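Local structure of putative S41 protease (Bacteroides fragilis NCTC 9343, 3K50) at residues Phe60-Leu66 with Arg341-Val347; Ala305-Ile309 with Thr325-Tyr329; Arg213-Phe219 with Ile282-Leu288. The protein is of unknown function but, as a putative member of the S41 peptidase family with a PDZ domain, probably cleaves peptide bonds as a serine-type protease. All coordinates share one frame; numbering follows the deposited sequence.

In the fold
From the N terminus, residues 60-66 come first and open contact 1, whose partner 341-347 lies 275 residues on. That long excursion holds the PDZ-family region and both other contacts. Contact 3 opens on helix 207-221 and shuts at the loop 282-288; contact 2 then opens on helix 304-312 and shuts at 325-329, so these two follow one another without crossing. Contact 1 joins an early strand to the antiparallel sheet around strand 342-352, while contacts 2 and 3 fix loops to helices beside the mixed sheet. F60 packs on G327 and E328, bringing contacts 1 and 2 together; contact 3 stands apart, its centre about 24 Å from that of contact 2.

Contact 1 of 3, residues Phe60-Leu66 with Arg341-Val347; sequences FSKIDSL and RFILNLV
S61 OG takes the backbone N-H of V347 at 3.1 Å in a nearly straight bond (166°) and is also hydrogen-bonded to D57 OD2, so two groups fix this buried hydroxyl. Its first torsion (chi1 -61°) sets OG anti to the carbonyl carbon, which brings it over to the neighbouring strand. Beyond it the chains run as an antiparallel ladder. K62 and N345 form a hydrogen-bonded pair, K62 N giving to N345 O and N345 N to K62 O; D64 and I343 form the next one, where I343 N reaches D64 O at 2.7 Å. Between them lies the non-hydrogen-bonded pair I63-L344, in which I63 CD1 meets L344 CD1 at 3.8 Å while I63 CG2 touches F342 CD1. On the other face K62 bends at its last torsion (chi4 63°) so that NZ makes a salt bridge of 2.6 Å to D64 OD2, on its syn lone pair. At the far end L66 CD1 meets I343 CD1 at 3.8 Å, and L66 lies over one face of the R341 guanidinium, whose NH2 bridges to D68. Strand 62-65 pairs with the first part of strand 342-352 on one side and strand 330-336 pairs on the other, in an antiparallel sheet that also takes in strand 258-263; helices 18-26 and 45-52 cover the face bearing I63 and L344.

Contact 2 of 3, residues Ala305-Ile309 with Thr325-Tyr329; sequences AEMVI and TAGEY
E306 leaves helix 304-312 with its CB directed at the loop from T325 to E328, and the chain then runs extended beyond CG (chi2 176°), carrying the carboxylate right up to the loop backbone. E306 CG passes 3.7 Å from T325 OG1, the two side chains sliding by each other in opposite directions. E306 CD lies 3.4 Å from G327 N. At the tip, E306 OE2 accepts two bonds: G327 N comes in on its syn side at 2.7 Å, and T325 OG1 donates from the anti side, also at 2.7 Å. E306 OE1 takes E328 N on its syn side at 2.9 Å and, from its own chain just ahead of the helix, G303 N. With four donors round it, the carboxylate is fixed in position and orientation, and it serves consecutive amides of a loop that is buried at this contact. Nearby, I309 CD1 and T325 CG2 meet tip to tip at 4.1 Å. T325 OG1 is bonded to F364 N as well, and E328 OE1 pairs with R302. The loop crosses from strand 317-322 of the mixed sheet to strand 330-336 of the antiparallel sheet that contains strand 342-352, while helix 239-249 packs against M307 and V308.

Contact 3 of 3, residues Arg213-Phe219 with Ile282-Leu288; sequences RRAFRDF and IQSGANL
R213 lays its aliphatic chain along the turn I282-G285, extended from CG to NE. R213 CD comes to 3.5 Å from S284 OG. R213 NE makes a weak hydrogen bond to I282 O at 3.2 Å, bent to 125° at the hydrogen, with the carbonyl oxygen at the edge of the guanidinium and in its plane. The same oxygen closes the type II' turn by accepting G285 N, so turn and arginine share it. R213 NH2 bonds L281 O, the residue just before the turn, while NH1 makes a salt bridge to D210 of its own helix. Under the arginine the backbones touch: G285 CA lies 3.2 Å from R213 O in a CA-H...O contact, while that oxygen still holds the helical bond from R217 N.

Further along, L288 CD1 lies against both F216 CD2 and F219 CB, at 3.7 Å from each; the L288 and F216 side chains cross at about a right angle. CD2 of L288 rests on F216 O. Between the two ends, A286 O sits 3.6 Å from F216 CB. F216 and F219 continue inward to F227 on the mixed sheet, and F216 also meets helix 239-249.

Chemically, then, the loop meets helix 207-221 at two unlike ends, R213 on the polar turn and L288 against F216 and F219, joined by the close approach of G285 to the helix backbone. The N and O of A286 are buried with no partner in the model, so the polar hold on the loop comes from R213 at the turn and not from A286.

Contact 1 of 3, residues Phe60-Leu66 with Arg341-Val347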
ATOM      1  N   PHE A  60     -13.834   1.225   5.659  1.00 31.60           N
ATOM      2  CA  PHE A  60     -12.696   0.676   6.391  1.00 30.21           C
ATOM      3  C   PHE A  60     -12.877  -0.850   6.549  1.00 30.96           C
ATOM      4  O   PHE A  60     -12.038  -1.658   6.126  1.00 29.45           O
ATOM      5  CB  PHE A  60     -12.485   1.376   7.714  1.00 30.59           C
ATOM      6  CG  PHE A  60     -12.475   2.880   7.636  1.00 28.22           C
ATOM      7  CD1 PHE A  60     -11.904   3.547   6.560  1.00 34.26           C
ATOM      8  CD2 PHE A  60     -12.977   3.620   8.676  1.00 29.01           C
ATOM      9  CE1 PHE A  60     -11.909   4.915   6.512  1.00 29.72           C
ATOM     10  CE2 PHE A  60     -12.966   5.005   8.642  1.00 35.07           C
ATOM     11  CZ  PHE A  60     -12.415   5.650   7.574  1.00 32.01           C
ATOM     12  N   SER A  61     -13.997  -1.254   7.107  1.00 33.74           N
ATOM     13  CA  SER A  61     -14.313  -2.662   7.199  1.00 29.59           C
ATOM     14  C   SER A  61     -14.669  -3.186   5.841  1.00 31.46           C
ATOM     15  O   SER A  61     -15.348  -2.519   5.069  1.00 29.87           O
ATOM     16  CB  SER A  61     -15.502  -2.859   8.131  1.00 30.83           C
ATOM     17  OG  SER A  61     -15.196  -2.399   9.415  1.00 26.65           O
ATOM     18  N   LYS A  62     -14.273  -4.424   5.547  1.00 32.94           N
ATOM     19  CA  LYS A  62     -14.598  -4.987   4.245  1.00 34.05           C
ATOM     20  C   LYS A  62     -14.508  -6.514   4.194  1.00 31.69           C
ATOM     21  O   LYS A  62     -13.889  -7.136   5.046  1.00 35.72           O
ATOM     22  CB  LYS A  62     -13.662  -4.432   3.192  1.00 34.10           C
ATOM     23  CG  LYS A  62     -12.243  -4.735   3.399  1.00 38.72           C
ATOM     24  CD  LYS A  62     -11.385  -3.771   2.565  1.00 55.20           C
ATOM     25  CE  LYS A  62      -9.888  -4.123   2.605  1.00 62.24           C
ATOM     26  NZ  LYS A  62      -9.589  -5.482   2.006  1.00 58.20           N
ATOM     27  N   ILE A  63     -15.148  -7.082   3.177  1.00 36.57           N
ATOM     28  CA  ILE A  63     -15.163  -8.528   2.944  1.00 35.84           C
ATOM     29  C   ILE A  63     -14.116  -8.842   1.881  1.00 38.34           C
ATOM     30  O   ILE A  63     -14.026  -8.155   0.853  1.00 35.48           O
ATOM     31  CB  ILE A  63     -16.548  -9.046   2.466  1.00 35.08           C
ATOM     32  CG1 ILE A  63     -17.684  -8.675   3.444  1.00 35.60           C
ATOM     33  CG2 ILE A  63     -16.480 -10.580   2.151  1.00 31.50           C
ATOM     34  CD1 ILE A  63     -17.523  -9.207   4.905  1.00 27.65           C
ATOM     35  N   ASP A  64     -13.323  -9.864   2.154  1.00 41.91           N
ATOM     36  CA  ASP A  64     -12.339 -10.414   1.228  1.00 42.27           C
ATOM     37  C   ASP A  64     -12.524 -11.933   1.132  1.00 46.03           C
ATOM     38  O   ASP A  64     -12.815 -12.622   2.126  1.00 42.41           O
ATOM     39  CB  ASP A  64     -10.930 -10.101   1.697  1.00 44.69           C
ATOM     40  CG  ASP A  64     -10.532  -8.663   1.408  1.00 52.79           C
ATOM     41  OD1 ASP A  64     -10.755  -8.186   0.273  1.00 55.84           O
ATOM     42  OD2 ASP A  64      -9.988  -8.005   2.303  1.00 66.54           O
ATOM     43  N   SER A  65     -12.349 -12.455  -0.071  1.00 45.73           N
ATOM     44  CA  SER A  65     -12.495 -13.886  -0.298  1.00 49.43           C
ATOM     45  C   SER A  65     -11.340 -14.643   0.320  1.00 45.76           C
ATOM     46  O   SER A  65     -10.256 -14.098   0.482  1.00 46.40           O
ATOM     47  CB  SER A  65     -12.595 -14.202  -1.799  1.00 51.18           C
ATOM     48  OG  SER A  65     -13.860 -13.783  -2.301  1.00 61.79           O
ATOM     49  N   LEU A  66     -11.614 -15.877   0.728  1.00 42.82           N
ATOM     50  CA  LEU A  66     -10.596 -16.743   1.253  1.00 41.97           C
ATOM     51  C   LEU A  66     -10.194 -17.604   0.071  1.00 43.70           C
ATOM     52  O   LEU A  66     -10.969 -18.444  -0.342  1.00 43.67           O
ATOM     53  CB  LEU A  66     -11.157 -17.605   2.365  1.00 39.51           C
ATOM     54  CG  LEU A  66     -10.127 -18.416   3.147  1.00 42.42           C
ATOM     55  CD1 LEU A  66      -9.190 -17.510   3.954  1.00 39.49           C
ATOM     56  CD2 LEU A  66     -10.867 -19.359   4.050  1.00 37.56           C
ATOM     57  N   ARG A 341     -15.939 -19.567   3.781  1.00 43.57           N
ATOM     58  CA  ARG A 341     -14.765 -19.113   3.068  1.00 44.06           C
ATOM     59  C   ARG A 341     -14.716 -17.606   2.691  1.00 41.32           C
ATOM     60  O   ARG A 341     -14.462 -17.254   1.561  1.00 39.37           O
ATOM     61  CB  ARG A 341     -14.551 -19.979   1.815  1.00 43.40           C
ATOM     62  CG  ARG A 341     -14.415 -21.487   2.149  1.00 53.36           C
ATOM     63  CD  ARG A 341     -13.923 -22.363   0.966  1.00 55.85           C
ATOM     64  NE  ARG A 341     -12.717 -21.848   0.283  1.00 74.41           N
ATOM     65  CZ  ARG A 341     -11.449 -21.958   0.712  1.00 77.63           C
ATOM     66  NH1 ARG A 341     -11.151 -22.554   1.867  1.00 83.75           N
ATOM     67  NH2 ARG A 341     -10.458 -21.440  -0.021  1.00 72.19           N
ATOM     68  N   PHE A 342     -14.981 -16.719   3.634  1.00 36.74           N
ATOM     69  CA  PHE A 342     -14.660 -15.326   3.394  1.00 35.32           C
ATOM     70  C   PHE A 342     -14.018 -14.805   4.666  1.00 33.94           C
ATOM     71  O   PHE A 342     -14.072 -15.440   5.717  1.00 33.60           O
ATOM     72  CB  PHE A 342     -15.872 -14.486   2.998  1.00 34.80           C
ATOM     73  CG  PHE A 342     -16.908 -14.307   4.086  1.00 30.04           C
ATOM     74  CD1 PHE A 342     -16.838 -13.244   4.971  1.00 35.80           C
ATOM     75  CD2 PHE A 342     -17.998 -15.151   4.148  1.00 31.04           C
ATOM     76  CE1 PHE A 342     -17.840 -13.038   5.918  1.00 24.14           C
ATOM     77  CE2 PHE A 342     -18.996 -14.977   5.088  1.00 37.14           C
ATOM     78  CZ  PHE A 342     -18.925 -13.920   5.980  1.00 30.67           C
ATOM     79  N   ILE A 343     -13.382 -13.665   4.526  1.00 34.73           N
ATOM     80  CA  ILE A 343     -12.704 -12.975   5.618  1.00 34.98           C
ATOM     81  C   ILE A 343     -13.383 -11.624   5.793  1.00 33.13           C
ATOM     82  O   ILE A 343     -13.576 -10.897   4.792  1.00 30.80           O
ATOM     83  CB  ILE A 343     -11.238 -12.680   5.301  1.00 34.69           C
ATOM     84  CG1 ILE A 343     -10.442 -13.963   4.998  1.00 34.59           C
ATOM     85  CG2 ILE A 343     -10.585 -11.881   6.476  1.00 37.84           C
ATOM     86  CD1 ILE A 343      -9.116 -13.689   4.339  1.00 36.14           C
ATOM     87  N   LEU A 344     -13.753 -11.342   7.047  1.00 35.51           N
ATOM     88  CA  LEU A 344     -14.296 -10.050   7.502  1.00 32.94           C
ATOM     89  C   LEU A 344     -13.139  -9.276   8.104  1.00 33.01           C
ATOM     90  O   LEU A 344     -12.613  -9.686   9.138  1.00 32.48           O
ATOM     91  CB  LEU A 344     -15.349 -10.232   8.577  1.00 33.71           C
ATOM     92  CG  LEU A 344     -15.869  -8.970   9.320  1.00 30.54           C
ATOM     93  CD1 LEU A 344     -16.357  -7.933   8.284  1.00 32.58           C
ATOM     94  CD2 LEU A 344     -16.996  -9.303  10.303  1.00 31.35           C
ATOM     95  N   ASN A 345     -12.677  -8.242   7.391  1.00 31.45           N
ATOM     96  CA  ASN A 345     -11.643  -7.336   7.870  1.00 34.30           C
ATOM     97  C   ASN A 345     -12.420  -6.236   8.588  1.00 30.11           C
ATOM     98  O   ASN A 345     -13.021  -5.376   7.947  1.00 35.30           O
ATOM     99  CB  ASN A 345     -10.796  -6.811   6.732  1.00 33.41           C
ATOM    100  CG  ASN A 345      -9.831  -7.879   6.186  1.00 43.78           C
ATOM    101  OD1 ASN A 345      -9.976  -8.371   5.058  1.00 49.79           O
ATOM    102  ND2 ASN A 345      -8.894  -8.276   7.012  1.00 39.16           N
ATOM    103  N   LEU A 346     -12.499  -6.359   9.914  1.00 32.01           N
ATOM    104  CA  LEU A 346     -13.331  -5.482  10.743  1.00 28.32           C
ATOM    105  C   LEU A 346     -12.588  -4.424  11.557  1.00 29.98           C
ATOM    106  O   LEU A 346     -11.557  -4.727  12.136  1.00 29.44           O
ATOM    107  CB  LEU A 346     -14.106  -6.374  11.686  1.00 26.39           C
ATOM    108  CG  LEU A 346     -15.148  -5.751  12.633  1.00 28.16           C
ATOM    109  CD1 LEU A 346     -16.337  -5.284  11.839  1.00 31.35           C
ATOM    110  CD2 LEU A 346     -15.565  -6.860  13.675  1.00 31.29           C
ATOM    111  N   VAL A 347     -13.090  -3.189  11.592  1.00 28.82           N
ATOM    112  CA  VAL A 347     -12.508  -2.165  12.465  1.00 28.50           C
ATOM    113  C   VAL A 347     -12.649  -2.658  13.909  1.00 30.71           C
ATOM    114  O   VAL A 347     -13.764  -2.891  14.388  1.00 30.37           O
ATOM    115  CB  VAL A 347     -13.196  -0.782  12.320  1.00 27.54           C
ATOM    116  CG1 VAL A 347     -12.662   0.217  13.345  1.00 24.82           C
ATOM    117  CG2 VAL A 347     -13.015  -0.240  10.945  1.00 28.53           C
TER

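Contact 2 of 3, residues Ala305-Ile309 with Thr325-Tyr329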
ATOM      1  N   ALA A 305       0.021   2.227   6.881  1.00 30.63           N
ATOM      2  CA  ALA A 305       0.920   3.165   6.206  1.00 31.99           C
ATOM      3  C   ALA A 305       0.702   4.572   6.796  1.00 30.35           C
ATOM      4  O   ALA A 305       1.630   5.314   7.027  1.00 31.80           O
ATOM      5  CB  ALA A 305       0.672   3.155   4.710  1.00 32.74           C
ATOM      6  N   GLU A 306      -0.536   4.887   7.078  1.00 31.08           N
ATOM      7  CA  GLU A 306      -0.919   6.187   7.656  1.00 29.27           C
ATOM      8  C   GLU A 306      -0.572   6.273   9.130  1.00 30.80           C
ATOM      9  O   GLU A 306      -0.261   7.356   9.649  1.00 30.45           O
ATOM     10  CB  GLU A 306      -2.385   6.437   7.437  1.00 30.34           C
ATOM     11  CG  GLU A 306      -2.762   6.629   5.968  1.00 28.49           C
ATOM     12  CD  GLU A 306      -4.247   6.776   5.755  1.00 34.46           C
ATOM     13  OE1 GLU A 306      -4.963   5.729   5.749  1.00 29.12           O
ATOM     14  OE2 GLU A 306      -4.692   7.934   5.559  1.00 33.78           O
HETATM   15  N   MSE A 307      -0.610   5.137   9.792  1.00 31.65           N
HETATM   16  CA  MSE A 307      -0.189   5.026  11.210  1.00 31.98           C
HETATM   17  C   MSE A 307       1.273   5.386  11.385  1.00 30.67           C
HETATM   18  O   MSE A 307       1.638   6.031  12.363  1.00 29.39           O
HETATM   19  CB  MSE A 307      -0.463   3.609  11.709  1.00 33.38           C
HETATM   20  CG  MSE A 307       0.002   3.252  13.164  1.00 35.64           C
HETATM   21 SE   MSE A 307       1.969   3.026  13.436  0.75 42.24          SE
HETATM   22  CE  MSE A 307       2.130   1.675  15.045  1.00 34.80           C
ATOM     23  N   VAL A 308       2.103   5.009  10.423  1.00 28.99           N
ATOM     24  CA  VAL A 308       3.499   5.323  10.477  1.00 28.89           C
ATOM     25  C   VAL A 308       3.688   6.809  10.414  1.00 28.72           C
ATOM     26  O   VAL A 308       4.480   7.397  11.164  1.00 29.35           O
ATOM     27  CB  VAL A 308       4.283   4.649   9.301  1.00 30.56           C
ATOM     28  CG1 VAL A 308       5.692   5.223   9.234  1.00 32.45           C
ATOM     29  CG2 VAL A 308       4.249   3.148   9.487  1.00 25.88           C
ATOM     30  N   ILE A 309       2.972   7.442   9.529  1.00 27.48           N
ATOM     31  CA  ILE A 309       3.031   8.900   9.442  1.00 27.21           C
ATOM     32  C   ILE A 309       2.540   9.553  10.726  1.00 29.26           C
ATOM     33  O   ILE A 309       3.200  10.429  11.291  1.00 29.60           O
ATOM     34  CB  ILE A 309       2.191   9.469   8.244  1.00 28.95           C
ATOM     35  CG1 ILE A 309       2.760   8.952   6.898  1.00 28.82           C
ATOM     36  CG2 ILE A 309       2.097  10.994   8.330  1.00 25.69           C
ATOM     37  CD1 ILE A 309       1.772   9.153   5.668  1.00 28.52           C
ATOM     38  N   THR A 325      -3.378  10.918   1.423  1.00 31.28           N
ATOM     39  CA  THR A 325      -3.548   9.515   1.855  1.00 28.54           C
ATOM     40  C   THR A 325      -5.039   9.172   1.962  1.00 30.81           C
ATOM     41  O   THR A 325      -5.868  10.026   1.806  1.00 28.51           O
ATOM     42  CB  THR A 325      -2.797   9.182   3.177  1.00 29.42           C
ATOM     43  OG1 THR A 325      -3.369   9.914   4.284  1.00 26.24           O
ATOM     44  CG2 THR A 325      -1.327   9.504   3.015  1.00 21.71           C
ATOM     45  N   ALA A 326      -5.345   7.906   2.228  1.00 28.49           N
ATOM     46  CA  ALA A 326      -6.718   7.378   2.152  1.00 31.29           C
ATOM     47  C   ALA A 326      -7.665   7.838   3.256  1.00 30.34           C
ATOM     48  O   ALA A 326      -8.877   7.911   3.056  1.00 31.97           O
ATOM     49  CB  ALA A 326      -6.696   5.865   2.158  1.00 25.73           C
ATOM     50  N   GLY A 327      -7.123   8.120   4.410  1.00 26.27           N
ATOM     51  CA  GLY A 327      -7.978   8.525   5.554  1.00 31.35           C
ATOM     52  C   GLY A 327      -8.445   7.379   6.459  1.00 28.64           C
ATOM     53  O   GLY A 327      -9.396   7.528   7.239  1.00 27.86           O
ATOM     54  N   GLU A 328      -7.800   6.222   6.388  1.00 31.20           N
ATOM     55  CA  GLU A 328      -8.196   5.088   7.252  1.00 27.26           C
ATOM     56  C   GLU A 328      -7.525   5.232   8.655  1.00 30.00           C
ATOM     57  O   GLU A 328      -6.469   4.744   8.871  1.00 29.63           O
ATOM     58  CB  GLU A 328      -7.896   3.741   6.559  1.00 28.22           C
ATOM     59  CG  GLU A 328      -8.490   2.552   7.256  1.00 27.39           C
ATOM     60  CD  GLU A 328      -8.311   1.327   6.417  1.00 36.22           C
ATOM     61  OE1 GLU A 328      -9.046   1.213   5.421  1.00 32.07           O
ATOM     62  OE2 GLU A 328      -7.409   0.515   6.734  1.00 34.38           O
ATOM     63  N   TYR A 329      -8.179   5.919   9.601  1.00 32.18           N
ATOM     64  CA  TYR A 329      -7.536   6.290  10.865  1.00 32.81           C
ATOM     65  C   TYR A 329      -7.756   5.296  12.016  1.00 32.81           C
ATOM     66  O   TYR A 329      -7.439   5.627  13.159  1.00 28.97           O
ATOM     67  CB  TYR A 329      -8.004   7.719  11.293  1.00 31.55           C
ATOM     68  CG  TYR A 329      -9.477   7.853  11.454  1.00 34.11           C
ATOM     69  CD1 TYR A 329     -10.291   8.205  10.378  1.00 31.71           C
ATOM     70  CD2 TYR A 329     -10.094   7.633  12.679  1.00 38.07           C
ATOM     71  CE1 TYR A 329     -11.641   8.332  10.525  1.00 31.05           C
ATOM     72  CE2 TYR A 329     -11.497   7.703  12.821  1.00 28.99           C
ATOM     73  CZ  TYR A 329     -12.262   8.068  11.763  1.00 32.76           C
ATOM     74  OH  TYR A 329     -13.637   8.170  11.926  1.00 33.23           O
TER

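Contact 3 of 3, residues Arg213-Phe219 with Ile282-Leu288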
ATOM      1  N   ARG A 213      14.719  -5.919   7.948  1.00 27.81           N
ATOM      2  CA  ARG A 213      15.859  -5.755   8.814  1.00 28.40           C
ATOM      3  C   ARG A 213      17.122  -5.739   8.016  1.00 32.99           C
ATOM      4  O   ARG A 213      18.058  -4.991   8.330  1.00 30.13           O
ATOM      5  CB  ARG A 213      15.969  -6.885   9.839  1.00 28.57           C
ATOM      6  CG  ARG A 213      14.917  -6.803  10.935  1.00 28.82           C
ATOM      7  CD  ARG A 213      15.012  -7.929  11.915  1.00 27.10           C
ATOM      8  NE  ARG A 213      13.982  -7.759  12.984  1.00 25.97           N
ATOM      9  CZ  ARG A 213      12.811  -8.428  13.083  1.00 39.37           C
ATOM     10  NH1 ARG A 213      12.442  -9.354  12.213  1.00 32.83           N
ATOM     11  NH2 ARG A 213      11.960  -8.154  14.072  1.00 32.18           N
ATOM     12  N   ARG A 214      17.181  -6.601   7.016  1.00 31.53           N
ATOM     13  CA  ARG A 214      18.399  -6.739   6.232  1.00 31.32           C
ATOM     14  C   ARG A 214      18.702  -5.465   5.470  1.00 30.38           C
ATOM     15  O   ARG A 214      19.856  -5.103   5.363  1.00 33.94           O
ATOM     16  CB  ARG A 214      18.278  -7.929   5.287  1.00 35.71           C
ATOM     17  CG  ARG A 214      19.575  -8.251   4.525  1.00 41.97           C
ATOM     18  CD  ARG A 214      19.705  -9.715   4.103  1.00 64.20           C
ATOM     19  NE  ARG A 214      18.485 -10.257   3.504  1.00 76.17           N
ATOM     20  CZ  ARG A 214      17.553 -10.999   4.124  1.00 78.70           C
ATOM     21  NH1 ARG A 214      17.626 -11.370   5.416  1.00 71.91           N
ATOM     22  NH2 ARG A 214      16.510 -11.389   3.421  1.00 78.99           N
ATOM     23  N   ALA A 215      17.663  -4.842   4.916  1.00 28.64           N
ATOM     24  CA  ALA A 215      17.740  -3.581   4.221  1.00 30.57           C
ATOM     25  C   ALA A 215      18.274  -2.493   5.192  1.00 32.54           C
ATOM     26  O   ALA A 215      19.183  -1.722   4.850  1.00 30.72           O
ATOM     27  CB  ALA A 215      16.309  -3.189   3.700  1.00 27.99           C
ATOM     28  N   PHE A 216      17.720  -2.448   6.412  1.00 30.22           N
ATOM     29  CA  PHE A 216      18.164  -1.427   7.385  1.00 32.00           C
ATOM     30  C   PHE A 216      19.646  -1.654   7.832  1.00 34.62           C
ATOM     31  O   PHE A 216      20.415  -0.705   7.978  1.00 31.57           O
ATOM     32  CB  PHE A 216      17.168  -1.313   8.531  1.00 31.21           C
ATOM     33  CG  PHE A 216      16.044  -0.371   8.255  1.00 30.40           C
ATOM     34  CD1 PHE A 216      15.028  -0.702   7.370  1.00 37.47           C
ATOM     35  CD2 PHE A 216      16.028   0.875   8.817  1.00 28.52           C
ATOM     36  CE1 PHE A 216      14.048   0.211   7.064  1.00 34.11           C
ATOM     37  CE2 PHE A 216      15.012   1.765   8.580  1.00 31.60           C
ATOM     38  CZ  PHE A 216      14.021   1.443   7.693  1.00 32.80           C
ATOM     39  N   ARG A 217      20.058  -2.905   7.999  1.00 31.26           N
ATOM     40  CA  ARG A 217      21.433  -3.188   8.272  1.00 32.90           C
ATOM     41  C   ARG A 217      22.328  -2.620   7.132  1.00 30.41           C
ATOM     42  O   ARG A 217      23.354  -2.015   7.408  1.00 28.26           O
ATOM     43  CB  ARG A 217      21.635  -4.696   8.382  1.00 30.52           C
ATOM     44  CG  ARG A 217      23.080  -5.125   8.796  1.00 35.08           C
ATOM     45  CD  ARG A 217      23.337  -6.598   8.435  1.00 44.57           C
ATOM     46  NE  ARG A 217      23.100  -6.810   7.006  1.00 61.57           N
ATOM     47  CZ  ARG A 217      23.265  -7.955   6.349  1.00 68.56           C
ATOM     48  NH1 ARG A 217      23.717  -9.039   6.972  1.00 64.02           N
ATOM     49  NH2 ARG A 217      23.001  -7.990   5.040  1.00 69.20           N
ATOM     50  N   ASP A 218      21.934  -2.828   5.876  1.00 29.78           N
ATOM     51  CA  ASP A 218      22.666  -2.324   4.703  1.00 31.74           C
ATOM     52  C   ASP A 218      22.657  -0.791   4.698  1.00 30.99           C
ATOM     53  O   ASP A 218      23.679  -0.161   4.414  1.00 28.63           O
ATOM     54  CB  ASP A 218      22.073  -2.869   3.395  1.00 33.92           C
ATOM     55  CG  ASP A 218      22.324  -4.376   3.188  1.00 38.50           C
ATOM     56  OD1 ASP A 218      23.118  -4.993   3.966  1.00 42.16           O
ATOM     57  OD2 ASP A 218      21.715  -4.929   2.240  1.00 43.03           O
ATOM     58  N   PHE A 219      21.534  -0.192   5.094  1.00 35.52           N
ATOM     59  CA  PHE A 219      21.496   1.259   5.193  1.00 33.11           C
ATOM     60  C   PHE A 219      22.487   1.789   6.215  1.00 34.56           C
ATOM     61  O   PHE A 219      23.154   2.761   5.938  1.00 29.93           O
ATOM     62  CB  PHE A 219      20.121   1.782   5.529  1.00 36.27           C
ATOM     63  CG  PHE A 219      19.119   1.648   4.400  1.00 30.08           C
ATOM     64  CD1 PHE A 219      19.464   1.954   3.085  1.00 38.68           C
ATOM     65  CD2 PHE A 219      17.834   1.271   4.666  1.00 37.06           C
ATOM     66  CE1 PHE A 219      18.539   1.851   2.077  1.00 37.36           C
ATOM     67  CE2 PHE A 219      16.887   1.161   3.641  1.00 40.07           C
ATOM     68  CZ  PHE A 219      17.248   1.430   2.359  1.00 36.98           C
ATOM     69  N   ILE A 282      14.688  -4.805  16.912  1.00 29.32           N
ATOM     70  CA  ILE A 282      15.623  -4.537  15.800  1.00 26.96           C
ATOM     71  C   ILE A 282      16.295  -5.825  15.334  1.00 29.54           C
ATOM     72  O   ILE A 282      16.406  -6.073  14.111  1.00 26.66           O
ATOM     73  CB  ILE A 282      16.639  -3.444  16.200  1.00 28.17           C
ATOM     74  CG1 ILE A 282      15.893  -2.092  16.471  1.00 28.33           C
ATOM     75  CG2 ILE A 282      17.782  -3.295  15.186  1.00 27.51           C
ATOM     76  CD1 ILE A 282      16.740  -1.019  17.080  1.00 27.92           C
ATOM     77  N   GLN A 283      16.770  -6.615  16.292  1.00 27.56           N
ATOM     78  CA  GLN A 283      17.436  -7.873  15.990  1.00 29.56           C
ATOM     79  C   GLN A 283      18.504  -7.669  14.911  1.00 29.00           C
ATOM     80  O   GLN A 283      19.370  -6.818  15.111  1.00 27.59           O
ATOM     81  CB  GLN A 283      16.381  -8.950  15.655  1.00 26.59           C
ATOM     82  CG  GLN A 283      15.500  -9.259  16.854  1.00 28.73           C
ATOM     83  CD  GLN A 283      16.270  -9.830  18.024  1.00 22.30           C
ATOM     84  OE1 GLN A 283      17.054 -10.803  17.866  1.00 25.85           O
ATOM     85  NE2 GLN A 283      16.040  -9.273  19.200  1.00 26.65           N
ATOM     86  N   SER A 284      18.443  -8.390  13.785  1.00 29.57           N
ATOM     87  CA  SER A 284      19.446  -8.307  12.735  1.00 28.85           C
ATOM     88  C   SER A 284      19.424  -7.036  11.889  1.00 30.36           C
ATOM     89  O   SER A 284      20.290  -6.859  10.983  1.00 27.31           O
ATOM     90  CB  SER A 284      19.324  -9.521  11.806  1.00 31.38           C
ATOM     91  OG  SER A 284      17.985  -9.682  11.380  1.00 31.33           O
ATOM     92  N   GLY A 285      18.453  -6.161  12.144  1.00 28.13           N
ATOM     93  CA  GLY A 285      18.361  -4.872  11.477  1.00 28.95           C
ATOM     94  C   GLY A 285      19.228  -3.831  12.183  1.00 30.43           C
ATOM     95  O   GLY A 285      20.191  -4.193  12.880  1.00 29.43           O
ATOM     96  N   ALA A 286      18.891  -2.558  12.009  1.00 28.46           N
ATOM     97  CA  ALA A 286      19.632  -1.419  12.582  1.00 28.72           C
ATOM     98  C   ALA A 286      18.732  -0.214  12.706  1.00 29.31           C
ATOM     99  O   ALA A 286      17.866  -0.037  11.867  1.00 28.92           O
ATOM    100  CB  ALA A 286      20.829  -1.052  11.660  1.00 30.39           C
ATOM    101  N   ASN A 287      18.901   0.578  13.777  1.00 30.81           N
ATOM    102  CA  ASN A 287      18.219   1.853  13.932  1.00 31.55           C
ATOM    103  C   ASN A 287      19.101   2.878  13.216  1.00 30.65           C
ATOM    104  O   ASN A 287      20.358   2.854  13.381  1.00 28.07           O
ATOM    105  CB  ASN A 287      18.048   2.260  15.400  1.00 31.85           C
ATOM    106  CG  ASN A 287      17.658   3.720  15.523  1.00 31.84           C
ATOM    107  OD1 ASN A 287      18.517   4.583  15.599  1.00 35.04           O
ATOM    108  ND2 ASN A 287      16.373   4.003  15.401  1.00 26.50           N
ATOM    109  N   LEU A 288      18.483   3.793  12.460  1.00 29.74           N
ATOM    110  CA  LEU A 288      19.278   4.715  11.627  1.00 30.93           C
ATOM    111  C   LEU A 288      19.484   6.101  12.250  1.00 32.73           C
ATOM    112  O   LEU A 288      20.239   6.929  11.712  1.00 32.50           O
ATOM    113  CB  LEU A 288      18.702   4.806  10.196  1.00 28.14           C
ATOM    114  CG  LEU A 288      18.634   3.486   9.393  1.00 32.99           C
ATOM    115  CD1 LEU A 288      18.182   3.782   7.936  1.00 30.83           C
ATOM    116  CD2 LEU A 288      19.939   2.681   9.356  1.00 25.51           C
TER